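Local coordinates for thermostable monoacylglycerol lipase (Bacillus, PDB 4LHE), which hydrolyses the ester bond of monoacylglycerols, releasing glycerol and a free fatty acid, at residues 25-28 against 32-35; 215-220 against 238-243; 221-226 against 230-235. All blocks are in the same frame, centred on the assembly; numbering follows the deposited sequence.

Interaction 1 of 3, residues 25-28 against 32-35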
ATOM      1  N   LEU A  25       0.656  -5.458  -6.224  1.00 23.10           N
ATOM      2  CA  LEU A  25       0.903  -4.077  -5.776  1.00 23.39           C
ATOM      3  C   LEU A  25      -0.333  -3.441  -5.130  1.00 23.64           C
ATOM      4  O   LEU A  25      -1.414  -3.429  -5.722  1.00 25.17           O
ATOM      5  CB  LEU A  25       1.371  -3.205  -6.939  1.00 22.88           C
ATOM      6  CG  LEU A  25       2.666  -3.620  -7.643  1.00 22.65           C
ATOM      7  CD1 LEU A  25       2.367  -4.572  -8.788  1.00 23.06           C
ATOM      8  CD2 LEU A  25       3.401  -2.391  -8.168  1.00 22.03           C
ATOM      9  N   VAL A  26      -0.175  -2.914  -3.921  1.00 24.23           N
ATOM     10  CA  VAL A  26      -1.329  -2.445  -3.169  1.00 24.56           C
ATOM     11  C   VAL A  26      -1.272  -0.942  -2.937  1.00 24.11           C
ATOM     12  O   VAL A  26      -0.385  -0.456  -2.224  1.00 23.36           O
ATOM     13  CB  VAL A  26      -1.468  -3.184  -1.829  1.00 24.34           C
ATOM     14  CG1 VAL A  26      -2.870  -2.963  -1.253  1.00 24.65           C
ATOM     15  CG2 VAL A  26      -1.218  -4.698  -2.017  1.00 23.50           C
ATOM     16  N   HIS A  27      -2.224  -0.213  -3.527  1.00 25.06           N
ATOM     17  CA  HIS A  27      -2.278   1.246  -3.367  1.00 26.01           C
ATOM     18  C   HIS A  27      -2.783   1.616  -1.977  1.00 26.60           C
ATOM     19  O   HIS A  27      -3.158   0.728  -1.201  1.00 26.56           O
ATOM     20  CB  HIS A  27      -3.093   1.931  -4.482  1.00 26.52           C
ATOM     21  CG  HIS A  27      -4.572   1.642  -4.462  1.00 28.28           C
ATOM     22  ND1 HIS A  27      -5.455   2.334  -3.657  1.00 29.55           N
ATOM     23  CD2 HIS A  27      -5.324   0.785  -5.191  1.00 28.27           C
ATOM     24  CE1 HIS A  27      -6.685   1.898  -3.882  1.00 30.12           C
ATOM     25  NE2 HIS A  27      -6.637   0.961  -4.808  1.00 29.16           N
ATOM     26  N   GLY A  28      -2.774   2.912  -1.653  1.00 27.45           N
ATOM     27  CA  GLY A  28      -3.069   3.356  -0.300  1.00 28.63           C
ATOM     28  C   GLY A  28      -4.507   3.773  -0.000  1.00 29.79           C
ATOM     29  O   GLY A  28      -5.392   3.635  -0.837  1.00 30.60           O
ATOM     30  N   THR A  32      -5.525   5.365  -5.457  1.00 30.78           N
ATOM     31  CA  THR A  32      -6.053   4.506  -6.515  1.00 30.23           C
ATOM     32  C   THR A  32      -4.872   3.768  -7.104  1.00 29.09           C
ATOM     33  O   THR A  32      -3.741   4.055  -6.734  1.00 28.11           O
ATOM     34  CB  THR A  32      -6.712   5.328  -7.648  1.00 30.87           C
ATOM     35  OG1 THR A  32      -5.694   5.986  -8.424  1.00 31.03           O
ATOM     36  CG2 THR A  32      -7.720   6.356  -7.098  1.00 32.19           C
ATOM     37  N   PRO A  33      -5.113   2.816  -8.023  1.00 28.29           N
ATOM     38  CA  PRO A  33      -3.975   2.213  -8.729  1.00 27.19           C
ATOM     39  C   PRO A  33      -3.007   3.201  -9.396  1.00 27.66           C
ATOM     40  O   PRO A  33      -1.881   2.809  -9.724  1.00 26.43           O
ATOM     41  CB  PRO A  33      -4.678   1.361  -9.805  1.00 27.69           C
ATOM     42  CG  PRO A  33      -5.868   0.855  -9.092  1.00 28.52           C
ATOM     43  CD  PRO A  33      -6.344   2.026  -8.236  1.00 29.45           C
ATOM     44  N   HIS A  34      -3.405   4.455  -9.602  1.00 28.53           N
ATOM     45  CA  HIS A  34      -2.493   5.413 -10.252  1.00 28.06           C
ATOM     46  C   HIS A  34      -1.137   5.526  -9.532  1.00 27.19           C
ATOM     47  O   HIS A  34      -0.079   5.527 -10.171  1.00 26.44           O
ATOM     48  CB  HIS A  34      -3.174   6.785 -10.392  1.00 29.48           C
ATOM     49  CG  HIS A  34      -2.318   7.836 -11.035  1.00 29.94           C
ATOM     50  ND1 HIS A  34      -1.984   7.814 -12.375  1.00 29.59           N
ATOM     51  CD2 HIS A  34      -1.739   8.945 -10.520  1.00 30.41           C
ATOM     52  CE1 HIS A  34      -1.243   8.872 -12.657  1.00 30.89           C
ATOM     53  NE2 HIS A  34      -1.071   9.570 -11.550  1.00 31.22           N
ATOM     54  N   SER A  35      -1.163   5.610  -8.202  0.96 27.02           N
ATOM     55  CA  SER A  35       0.067   5.743  -7.423  0.96 26.20           C
ATOM     56  C   SER A  35       1.023   4.544  -7.586  0.96 25.05           C
ATOM     57  O   SER A  35       2.252   4.677  -7.406  0.96 23.31           O
ATOM     58  CB  SER A  35      -0.275   5.944  -5.944  0.96 26.60           C
ATOM     59  OG  SER A  35      -0.789   4.736  -5.391  0.96 26.42           O
TER
HETATM   60  O   HOH W   1      -2.073   5.589  -2.568  1.00 25.90           O

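Interaction 2 of 3, residues 215-220 against 238-243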
ATOM      1  N   GLU A 215      15.796 -12.170   7.120  1.00 39.87           N
ATOM      2  CA  GLU A 215      16.349 -11.294   6.097  1.00 39.45           C
ATOM      3  C   GLU A 215      15.434 -10.081   6.024  1.00 39.02           C
ATOM      4  O   GLU A 215      14.277 -10.195   5.587  1.00 37.47           O
ATOM      5  CB  GLU A 215      16.388 -12.018   4.745  0.83 39.17           C
ATOM      6  CG  GLU A 215      16.996 -11.200   3.605  0.82 38.68           C
ATOM      7  CD  GLU A 215      17.835 -12.035   2.665  0.39 39.09           C
ATOM      8  OE1 GLU A 215      18.637 -11.442   1.905  0.58 39.39           O
ATOM      9  OE2 GLU A 215      17.700 -13.280   2.684  0.78 39.40           O
ATOM     10  N   LYS A 216      15.938  -8.934   6.479  1.00 39.21           N
ATOM     11  CA  LYS A 216      15.159  -7.694   6.536  1.00 38.18           C
ATOM     12  C   LYS A 216      16.091  -6.480   6.451  1.00 39.52           C
ATOM     13  O   LYS A 216      17.192  -6.503   7.000  1.00 40.46           O
ATOM     14  CB  LYS A 216      14.354  -7.649   7.834  1.00 39.14           C
ATOM     15  CG  LYS A 216      15.185  -7.977   9.078  1.00 40.08           C
ATOM     16  CD  LYS A 216      14.303  -8.009  10.312  1.00 40.17           C
ATOM     17  CE  LYS A 216      15.135  -8.008  11.589  1.00 41.21           C
ATOM     18  NZ  LYS A 216      14.253  -8.120  12.776  1.00 41.68           N
ATOM     19  N   GLU A 217      15.657  -5.423   5.770  1.00 38.94           N
ATOM     20  CA  GLU A 217      16.484  -4.223   5.630  1.00 39.55           C
ATOM     21  C   GLU A 217      15.641  -2.943   5.538  1.00 38.85           C
ATOM     22  O   GLU A 217      14.518  -2.963   5.015  1.00 36.73           O
ATOM     23  CB  GLU A 217      17.363  -4.356   4.385  1.00 39.35           C
ATOM     24  CG  GLU A 217      18.257  -3.168   4.085  1.00 41.01           C
ATOM     25  CD  GLU A 217      18.910  -3.249   2.708  1.00 41.78           C
ATOM     26  OE1 GLU A 217      19.591  -2.269   2.328  1.00 42.76           O
ATOM     27  OE2 GLU A 217      18.736  -4.280   2.007  1.00 40.77           O
ATOM     28  N   ILE A 218      16.174  -1.829   6.040  1.00 39.52           N
ATOM     29  CA  ILE A 218      15.510  -0.541   5.857  1.00 38.54           C
ATOM     30  C   ILE A 218      16.249   0.321   4.847  1.00 39.58           C
ATOM     31  O   ILE A 218      17.469   0.533   4.953  1.00 41.08           O
ATOM     32  CB  ILE A 218      15.331   0.223   7.173  1.00 39.18           C
ATOM     33  CG1 ILE A 218      14.408  -0.555   8.106  1.00 38.13           C
ATOM     34  CG2 ILE A 218      14.751   1.612   6.908  1.00 38.80           C
ATOM     35  CD1 ILE A 218      14.011   0.195   9.368  1.00 39.75           C
ATOM     36  N   VAL A 219      15.512   0.806   3.850  1.00 37.74           N
ATOM     37  CA  VAL A 219      16.091   1.684   2.843  1.00 38.37           C
ATOM     38  C   VAL A 219      15.476   3.080   2.934  1.00 38.59           C
ATOM     39  O   VAL A 219      14.247   3.255   2.822  1.00 36.46           O
ATOM     40  CB  VAL A 219      15.964   1.069   1.424  1.00 38.20           C
ATOM     41  CG1 VAL A 219      16.438   2.035   0.355  1.00 38.34           C
ATOM     42  CG2 VAL A 219      16.766  -0.222   1.353  1.00 38.50           C
ATOM     43  N   ARG A 220      16.338   4.066   3.167  1.00 40.07           N
ATOM     44  CA  ARG A 220      15.915   5.461   3.303  1.00 40.40           C
ATOM     45  C   ARG A 220      15.808   6.170   1.950  1.00 40.00           C
ATOM     46  O   ARG A 220      16.695   6.052   1.096  1.00 41.17           O
ATOM     47  CB  ARG A 220      16.863   6.228   4.235  1.00 42.67           C
ATOM     48  CG  ARG A 220      16.915   5.672   5.661  1.00 42.91           C
ATOM     49  CD  ARG A 220      16.936   6.801   6.687  1.00 45.44           C
ATOM     50  NE  ARG A 220      16.015   6.543   7.798  1.00 46.39           N
ATOM     51  CZ  ARG A 220      14.789   7.067   7.920  1.00 45.11           C
ATOM     52  NH1 ARG A 220      14.309   7.901   6.999  1.00 43.34           N
ATOM     53  NH2 ARG A 220      14.037   6.757   8.979  1.00 43.55           N
ATOM     54  N   ILE A 238      11.990   1.334  -7.839  1.00 29.91           N
ATOM     55  CA  ILE A 238      11.830   0.311  -8.856  1.00 28.79           C
ATOM     56  C   ILE A 238      13.086  -0.572  -8.986  1.00 29.41           C
ATOM     57  O   ILE A 238      12.987  -1.800  -9.021  1.00 28.65           O
ATOM     58  CB  ILE A 238      11.430   0.938 -10.218  1.00 28.47           C
ATOM     59  CG1 ILE A 238       9.950   1.369 -10.197  1.00 26.78           C
ATOM     60  CG2 ILE A 238      11.693  -0.042 -11.355  1.00 26.99           C
ATOM     61  CD1 ILE A 238       9.540   2.364 -11.315  1.00 26.41           C
ATOM     62  N   GLU A 239      14.255   0.057  -9.043  1.00 30.74           N
ATOM     63  CA  GLU A 239      15.524  -0.645  -9.259  1.00 31.85           C
ATOM     64  C   GLU A 239      15.922  -1.503  -8.045  1.00 32.24           C
ATOM     65  O   GLU A 239      16.391  -2.638  -8.199  1.00 31.87           O
ATOM     66  CB  GLU A 239      16.614   0.388  -9.632  1.00 33.10           C
ATOM     67  CG  GLU A 239      18.055  -0.109  -9.656  1.00 35.50           C
ATOM     68  CD  GLU A 239      19.054   0.992 -10.065  1.00 38.42           C
ATOM     69  OE1 GLU A 239      18.667   2.192 -10.092  1.00 36.84           O
ATOM     70  OE2 GLU A 239      20.225   0.649 -10.367  1.00 38.74           O
ATOM     71  N   ARG A 240      15.706  -0.983  -6.836  1.00 32.63           N
ATOM     72  CA  ARG A 240      15.996  -1.757  -5.630  1.00 33.36           C
ATOM     73  C   ARG A 240      15.016  -2.913  -5.426  1.00 32.19           C
ATOM     74  O   ARG A 240      15.393  -3.962  -4.902  1.00 32.37           O
ATOM     75  CB  ARG A 240      16.023  -0.854  -4.390  1.00 35.23           C
ATOM     76  CG  ARG A 240      17.250   0.030  -4.300  1.00 37.25           C
ATOM     77  CD  ARG A 240      18.472  -0.739  -3.779  1.00 39.18           C
ATOM     78  NE  ARG A 240      19.162   0.034  -2.748  1.00 41.28           N
ATOM     79  CZ  ARG A 240      19.290  -0.361  -1.488  1.00 40.75           C
ATOM     80  NH1 ARG A 240      18.789  -1.534  -1.110  1.00 40.11           N
ATOM     81  NH2 ARG A 240      19.915   0.408  -0.609  1.00 42.57           N
ATOM     82  N   SER A 241      13.760  -2.723  -5.826  1.00 30.52           N
ATOM     83  CA  SER A 241      12.779  -3.791  -5.705  1.00 29.49           C
ATOM     84  C   SER A 241      13.084  -4.940  -6.677  1.00 29.12           C
ATOM     85  O   SER A 241      12.983  -6.119  -6.318  1.00 29.31           O
ATOM     86  CB  SER A 241      11.356  -3.246  -5.926  1.00 27.90           C
ATOM     87  OG  SER A 241      11.040  -2.239  -4.972  1.00 28.78           O
ATOM     88  N   LEU A 242      13.420  -4.589  -7.913  1.00 28.80           N
ATOM     89  CA  LEU A 242      13.778  -5.570  -8.942  1.00 28.50           C
ATOM     90  C   LEU A 242      14.958  -6.423  -8.497  1.00 29.93           C
ATOM     91  O   LEU A 242      14.977  -7.635  -8.716  1.00 30.54           O
ATOM     92  CB  LEU A 242      14.115  -4.837 -10.249  1.00 28.04           C
ATOM     93  CG  LEU A 242      12.841  -4.411 -10.986  1.00 27.58           C
ATOM     94  CD1 LEU A 242      13.093  -3.642 -12.256  1.00 27.44           C
ATOM     95  CD2 LEU A 242      12.025  -5.652 -11.305  1.00 26.55           C
ATOM     96  N   GLU A 243      15.946  -5.772  -7.886  1.00 31.68           N
ATOM     97  CA  GLU A 243      17.108  -6.444  -7.309  1.00 32.43           C
ATOM     98  C   GLU A 243      16.643  -7.368  -6.171  1.00 32.62           C
ATOM     99  O   GLU A 243      17.063  -8.530  -6.097  1.00 32.59           O
ATOM    100  CB  GLU A 243      18.106  -5.380  -6.825  1.00 33.77           C
ATOM    101  CG  GLU A 243      19.276  -5.890  -6.007  1.00 36.02           C
ATOM    102  CD  GLU A 243      20.031  -4.780  -5.273  1.00 38.09           C
ATOM    103  OE1 GLU A 243      20.692  -5.104  -4.264  1.00 39.50           O
ATOM    104  OE2 GLU A 243      19.974  -3.597  -5.696  1.00 37.66           O
TER

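Interaction 3 of 3, residues 221-226 against 230-235. With SO4 (sulfate ion), chain D.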
ATOM      1  N   LEU A 221      14.693   6.871   1.756  1.00 38.91           N
ATOM      2  CA  LEU A 221      14.433   7.619   0.540  1.00 38.27           C
ATOM      3  C   LEU A 221      14.614   9.096   0.857  1.00 39.93           C
ATOM      4  O   LEU A 221      13.834   9.677   1.624  1.00 39.44           O
ATOM      5  CB  LEU A 221      13.013   7.346   0.039  1.00 36.86           C
ATOM      6  CG  LEU A 221      12.704   5.882  -0.304  1.00 35.87           C
ATOM      7  CD1 LEU A 221      11.236   5.678  -0.711  1.00 34.18           C
ATOM      8  CD2 LEU A 221      13.648   5.388  -1.414  1.00 35.70           C
ATOM      9  N   ARG A 222      15.628   9.706   0.250  1.00 40.87           N
ATOM     10  CA  ARG A 222      16.070  11.040   0.668  1.00 42.63           C
ATOM     11  C   ARG A 222      15.452  12.216  -0.084  1.00 43.21           C
ATOM     12  O   ARG A 222      15.495  13.352   0.408  1.00 43.86           O
ATOM     13  CB  ARG A 222      17.598  11.127   0.615  1.00 44.83           C
ATOM     14  CG  ARG A 222      18.251  11.096   1.985  1.00 47.03           C
ATOM     15  CD  ARG A 222      19.180   9.900   2.223  1.00 46.69           C
ATOM     16  NE  ARG A 222      19.301   9.678   3.666  1.00 49.28           N
ATOM     17  CZ  ARG A 222      20.211   8.911   4.256  1.00 50.32           C
ATOM     18  NH1 ARG A 222      21.119   8.265   3.536  1.00 50.55           N
ATOM     19  NH2 ARG A 222      20.201   8.792   5.577  1.00 51.48           N
ATOM     20  N   ASN A 223      14.879  11.955  -1.258  1.00 41.66           N
ATOM     21  CA  ASN A 223      14.321  13.031  -2.081  1.00 42.16           C
ATOM     22  C   ASN A 223      12.810  12.883  -2.317  1.00 40.90           C
ATOM     23  O   ASN A 223      12.299  13.297  -3.352  1.00 40.82           O
ATOM     24  CB  ASN A 223      15.056  13.100  -3.427  1.00 42.28           C
ATOM     25  CG  ASN A 223      14.959  14.477  -4.092  1.00 44.55           C
ATOM     26  OD1 ASN A 223      14.584  15.473  -3.457  1.00 44.51           O
ATOM     27  ND2 ASN A 223      15.297  14.532  -5.380  1.00 43.43           N
ATOM     28  N   SER A 224      12.100  12.297  -1.360  1.00 40.07           N
ATOM     29  CA  SER A 224      10.677  12.035  -1.546  1.00 38.27           C
ATOM     30  C   SER A 224       9.884  12.324  -0.300  1.00 37.48           C
ATOM     31  O   SER A 224      10.362  12.111   0.809  1.00 38.64           O
ATOM     32  CB  SER A 224      10.444  10.567  -1.916  1.00 36.95           C
ATOM     33  OG  SER A 224      11.001  10.265  -3.172  1.00 37.34           O
ATOM     34  N   TYR A 225       8.651  12.769  -0.483  1.00 37.01           N
ATOM     35  CA  TYR A 225       7.729  12.836   0.636  1.00 37.11           C
ATOM     36  C   TYR A 225       6.850  11.585   0.593  1.00 34.85           C
ATOM     37  O   TYR A 225       7.128  10.640  -0.157  1.00 33.78           O
ATOM     38  CB  TYR A 225       6.777  14.024   0.511  1.00 37.84           C
ATOM     39  CG  TYR A 225       7.440  15.382   0.526  1.00 39.73           C
ATOM     40  CD1 TYR A 225       8.731  15.552   1.019  1.00 40.66           C
ATOM     41  CD2 TYR A 225       6.763  16.501   0.044  1.00 40.73           C
ATOM     42  CE1 TYR A 225       9.329  16.809   1.021  1.00 43.15           C
ATOM     43  CE2 TYR A 225       7.348  17.752   0.042  1.00 42.04           C
ATOM     44  CZ  TYR A 225       8.627  17.901   0.534  1.00 43.57           C
ATOM     45  OH  TYR A 225       9.198  19.155   0.527  1.00 45.94           O
ATOM     46  N   HIS A 226       5.791  11.590   1.390  1.00 34.24           N
ATOM     47  CA  HIS A 226       4.960  10.399   1.575  1.00 32.91           C
ATOM     48  C   HIS A 226       4.657   9.536   0.353  1.00 31.18           C
ATOM     49  O   HIS A 226       4.832   8.313   0.395  1.00 30.54           O
ATOM     50  CB  HIS A 226       3.637  10.775   2.221  1.00 32.18           C
ATOM     51  CG  HIS A 226       2.787   9.595   2.572  1.00 30.68           C
ATOM     52  ND1 HIS A 226       3.256   8.548   3.335  1.00 30.34           N
ATOM     53  CD2 HIS A 226       1.497   9.300   2.280  1.00 29.96           C
ATOM     54  CE1 HIS A 226       2.291   7.660   3.504  1.00 28.75           C
ATOM     55  NE2 HIS A 226       1.213   8.092   2.873  1.00 29.07           N
ATOM     56  N   LEU A 230       5.405   7.904  -6.613  1.00 32.44           N
ATOM     57  CA  LEU A 230       5.224   8.864  -7.689  1.00 32.67           C
ATOM     58  C   LEU A 230       6.266   9.982  -7.605  1.00 34.07           C
ATOM     59  O   LEU A 230       6.323  10.850  -8.487  1.00 34.69           O
ATOM     60  CB  LEU A 230       3.840   9.496  -7.601  1.00 33.08           C
ATOM     61  CG  LEU A 230       2.592   8.642  -7.805  1.00 32.07           C
ATOM     62  CD1 LEU A 230       1.355   9.516  -7.634  1.00 32.78           C
ATOM     63  CD2 LEU A 230       2.601   8.030  -9.158  1.00 30.69           C
ATOM     64  N   ASP A 231       7.074   9.969  -6.545  1.00 34.12           N
ATOM     65  CA  ASP A 231       7.989  11.083  -6.256  1.00 35.83           C
ATOM     66  C   ASP A 231       9.359  10.894  -6.915  1.00 35.60           C
ATOM     67  O   ASP A 231       9.555   9.966  -7.713  1.00 34.66           O
ATOM     68  CB  ASP A 231       8.143  11.253  -4.738  1.00 35.97           C
ATOM     69  CG  ASP A 231       8.144  12.706  -4.302  1.00 37.00           C
ATOM     70  OD1 ASP A 231       8.422  13.598  -5.143  1.00 37.46           O
ATOM     71  OD2 ASP A 231       7.832  12.965  -3.115  1.00 37.73           O
ATOM     72  N   TYR A 232      10.312  11.757  -6.573  1.00 36.28           N
ATOM     73  CA  TYR A 232      11.636  11.716  -7.210  1.00 37.56           C
ATOM     74  C   TYR A 232      12.407  10.404  -6.991  1.00 36.65           C
ATOM     75  O   TYR A 232      13.232  10.020  -7.818  1.00 36.34           O
ATOM     76  CB  TYR A 232      12.493  12.912  -6.766  1.00 38.94           C
ATOM     77  CG  TYR A 232      12.035  14.253  -7.300  1.00 39.82           C
ATOM     78  CD1 TYR A 232      12.012  14.514  -8.670  1.00 39.88           C
ATOM     79  CD2 TYR A 232      11.652  15.270  -6.432  1.00 41.25           C
ATOM     80  CE1 TYR A 232      11.602  15.747  -9.154  1.00 41.07           C
ATOM     81  CE2 TYR A 232      11.234  16.492  -6.906  1.00 41.65           C
ATOM     82  CZ  TYR A 232      11.216  16.728  -8.264  1.00 42.16           C
ATOM     83  OH  TYR A 232      10.809  17.963  -8.724  1.00 43.68           O
ATOM     84  N   ASP A 233      12.137   9.711  -5.893  1.00 36.04           N
ATOM     85  CA  ASP A 233      12.828   8.455  -5.646  1.00 35.52           C
ATOM     86  C   ASP A 233      12.171   7.253  -6.338  1.00 34.81           C
ATOM     87  O   ASP A 233      12.567   6.122  -6.085  1.00 34.32           O
ATOM     88  CB  ASP A 233      12.999   8.194  -4.144  1.00 36.39           C
ATOM     89  CG  ASP A 233      13.990   9.158  -3.489  1.00 38.36           C
ATOM     90  OD1 ASP A 233      15.131   9.261  -3.985  1.00 39.36           O
ATOM     91  OD2 ASP A 233      13.623   9.813  -2.487  1.00 38.56           O
ATOM     92  N   GLN A 234      11.185   7.500  -7.206  1.00 33.78           N
ATOM     93  CA  GLN A 234      10.544   6.417  -7.982  1.00 32.90           C
ATOM     94  C   GLN A 234      11.515   5.431  -8.673  1.00 31.87           C
ATOM     95  O   GLN A 234      11.389   4.227  -8.494  1.00 31.33           O
ATOM     96  CB  GLN A 234       9.539   6.981  -8.999  1.00 31.58           C
ATOM     97  CG  GLN A 234       8.786   5.923  -9.789  1.00 30.43           C
ATOM     98  CD  GLN A 234       8.018   6.516 -10.944  1.00 29.99           C
ATOM     99  OE1 GLN A 234       8.551   6.670 -12.045  1.00 29.48           O
ATOM    100  NE2 GLN A 234       6.750   6.852 -10.707  1.00 29.80           N
ATOM    101  N   PRO A 235      12.494   5.929  -9.450  1.00 32.88           N
ATOM    102  CA  PRO A 235      13.381   4.959 -10.111  1.00 31.91           C
ATOM    103  C   PRO A 235      14.206   4.126  -9.117  1.00 33.17           C
ATOM    104  O   PRO A 235      14.458   2.936  -9.356  1.00 32.50           O
ATOM    105  CB  PRO A 235      14.306   5.847 -10.954  1.00 33.47           C
ATOM    106  CG  PRO A 235      13.591   7.173 -11.064  1.00 33.29           C
ATOM    107  CD  PRO A 235      12.855   7.323  -9.784  1.00 34.69           C
TER
HETATM  108  S   SO4 D 302      -2.214   6.819   1.855  1.00 44.98           S
HETATM  109  O1  SO4 D 302      -3.531   7.341   1.494  1.00 45.35           O
HETATM  110  O2  SO4 D 302      -1.383   6.689   0.640  1.00 38.45           O
HETATM  111  O3  SO4 D 302      -1.562   7.757   2.769  1.00 47.54           O
HETATM  112  O4  SO4 D 302      -2.417   5.539   2.538  1.00 36.16           O
HETATM  113  O   HOH W   2      17.166   8.429  -1.914  1.00 44.63           O

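Interaction 1 of 3, residues 25-28 against 32-35
The carbonyl oxygen of T32 is loosely surrounded by groups from both sides of this contact. H27 CB lies 3.2 Å from T32 O, and the amide of S35 bends back to it in a weak bond, S35 N to T32 O 3.3 Å. The hydroxyl S35 OG stands 3.7 Å from H27 CB. The imidazole then lies beneath the T32-P33 peptide: T32 C sits 3.4 Å above the plane of the H27 ring, to one side of the ring centre, and over the same face P33 CD comes 3.4 Å from H27 CD2. Chi1 of 68° sets CG between the backbone N and the carbonyl carbon, which turns the ring to this peptide. Both ring nitrogens are used. H27 ND1 donates to a lone pair of G28 O at 3.1 Å, the acceptor lying 21° out of the ring plane, while NE2 is paired with L55 N, a combination consistent with a proton on ND1. With an alanine here, G28 O and L55 N would probably lose their mates and the T32-P33 peptide the flat surface it rests on. A water joins the two segments, 2.9 Å from G28 N and 3.2 Å from S35 OG. T32 OG1 accepts from H34 N in an ST turn, which shapes the loop side. H27 and G28 form the His-Gly pair that follows this strand in many alpha/beta hydrolases, at the start of a loop that probably supplies part of the oxyanion hole. Strand 21-26 runs between strands 49-52 and 90-96, V26 packs on helix 98-109, L25 on helix 37-45, and 32-35 leads toward that same helix.

Interaction 2 of 3, residues 215-220 against 238-243
R240 reaches from its helix to the strand and meets two residues there, E217 by charge and V219 by packing, a compact example of one long side chain serving both purposes. The electrostatic part is loose. E217 OE1 and R240 NH1 form a long salt bridge at 3.6 Å, with R240 NH2 farther back at 4.0 Å from the same oxygen. The carboxylate oxygen comes to the edge of the guanidinium, near its plane, but the two flat groups are turned 37° against each other, so they are not paired in flat, two-pronged fashion. E217 gets there by stretching: its CG is anti to the backbone N (chi1 179°) and the chain stays extended beyond it, crossing R240 at about a right angle. A second carboxylate is not far off, E243 OE1 lying 6.6 Å from E217 OE2; that oxygen forms its own salt bridge with K247 NZ, and the nearby positive charge of R240 would be expected to moderate the repulsion.

The nonpolar part is closer. V219 and R240 approach from opposite directions, and the guanidinium turns one face to V219 CG1, which sits 4.0 Å above its plane, displaced from the centre. V219 CG2 is 3.4 Å from R240 NH1. Bends at chi2 and chi3 (-79° for chi2) bring the guanidinium round onto this position. V219 also packs on L189 and F191 of strand 188-193, so the guanidinium covers the outer side of a hydrophobic cluster.

The pairing joins one edge strand of the main sheet, 216-221, to helix 234-247, which shares its face of the sheet with helix 37-45. Helix 202-210 covers I218 from the other face, giving the three-layer sandwich of the alpha/beta hydrolase fold.

Interaction 3 of 3, residues 221-226 against 230-235
D231 and Y225 open a hydrogen-bonded loop that, in this alpha/beta hydrolase, leads from the last strand of the sheet through H226, probably the triad histidine, to the C-terminal helix. D231 OD2 accepts from Y225 N at 2.8 Å in a fairly straight bond, which meets the oxygen on its anti side and 33° out of the carboxylate plane. OD2 also takes K150 N and OD1 takes N151 N, so the carboxylate joins its own loop to Y225 and to the 150-151 backbone, while its CB leans against S224 OG. D231 also begins a type I turn that ends at Q234.

Y232 contributes its CB and ring to N223. The N223 amide and the phenol ring lie nearly parallel, 15° apart, with ND2 3.5 Å from Y232 CB. N223 O comes to the ring edge near its plane and is buried with no polar partner in the model; the side-chain oxygen of N223 is held by K150 NZ.

D233 is the residue most covered by the facing segment. D233 OD2 takes N223 N on its syn lone pair at 2.8 Å and S224 OG, from above the carboxylate plane, at 2.7 Å. S224 OG receives D233 N in return at 3.0 Å, closing a reciprocal pair; chi1 of -66° sets this OG anti to the carbonyl carbon of S224, facing D233. D233 stands at the N-cap position of helix 234-247 but makes no capping bond with its side chain, which faces the loop instead. Its other oxygen, OD1, accepts from a water that R222 N also reaches. Beyond this knot H226, with ND1 on D196, presents NE2 to O3 of a sulfate ion, NE2 to O3 being 2.8 Å.

In the fold
Interaction 1 comes first in the chain; interaction 3 is nested inside the loop closed by interaction 2, and those two share helix 234-247 and have centres about 14 Å apart. Interactions 1 and 2 both reach the same sheet without touching, about 8 Å between nearest atoms. Interactions 1 and 3, centres about 15 Å apart, do touch: L230 CD2 lies 3.8 Å from S35 O. A sulfate, probably from the crystallisation liquor, sits where they converge: F29 N and T30 N, between the segments of interaction 1, bind it along with S97 OG and H226 NE2, consistent with an oxyanion hole beside a Ser-His-Asp triad (S97, H226, D196). Interaction 2 lies at the outer edge of the sheet, away from this site.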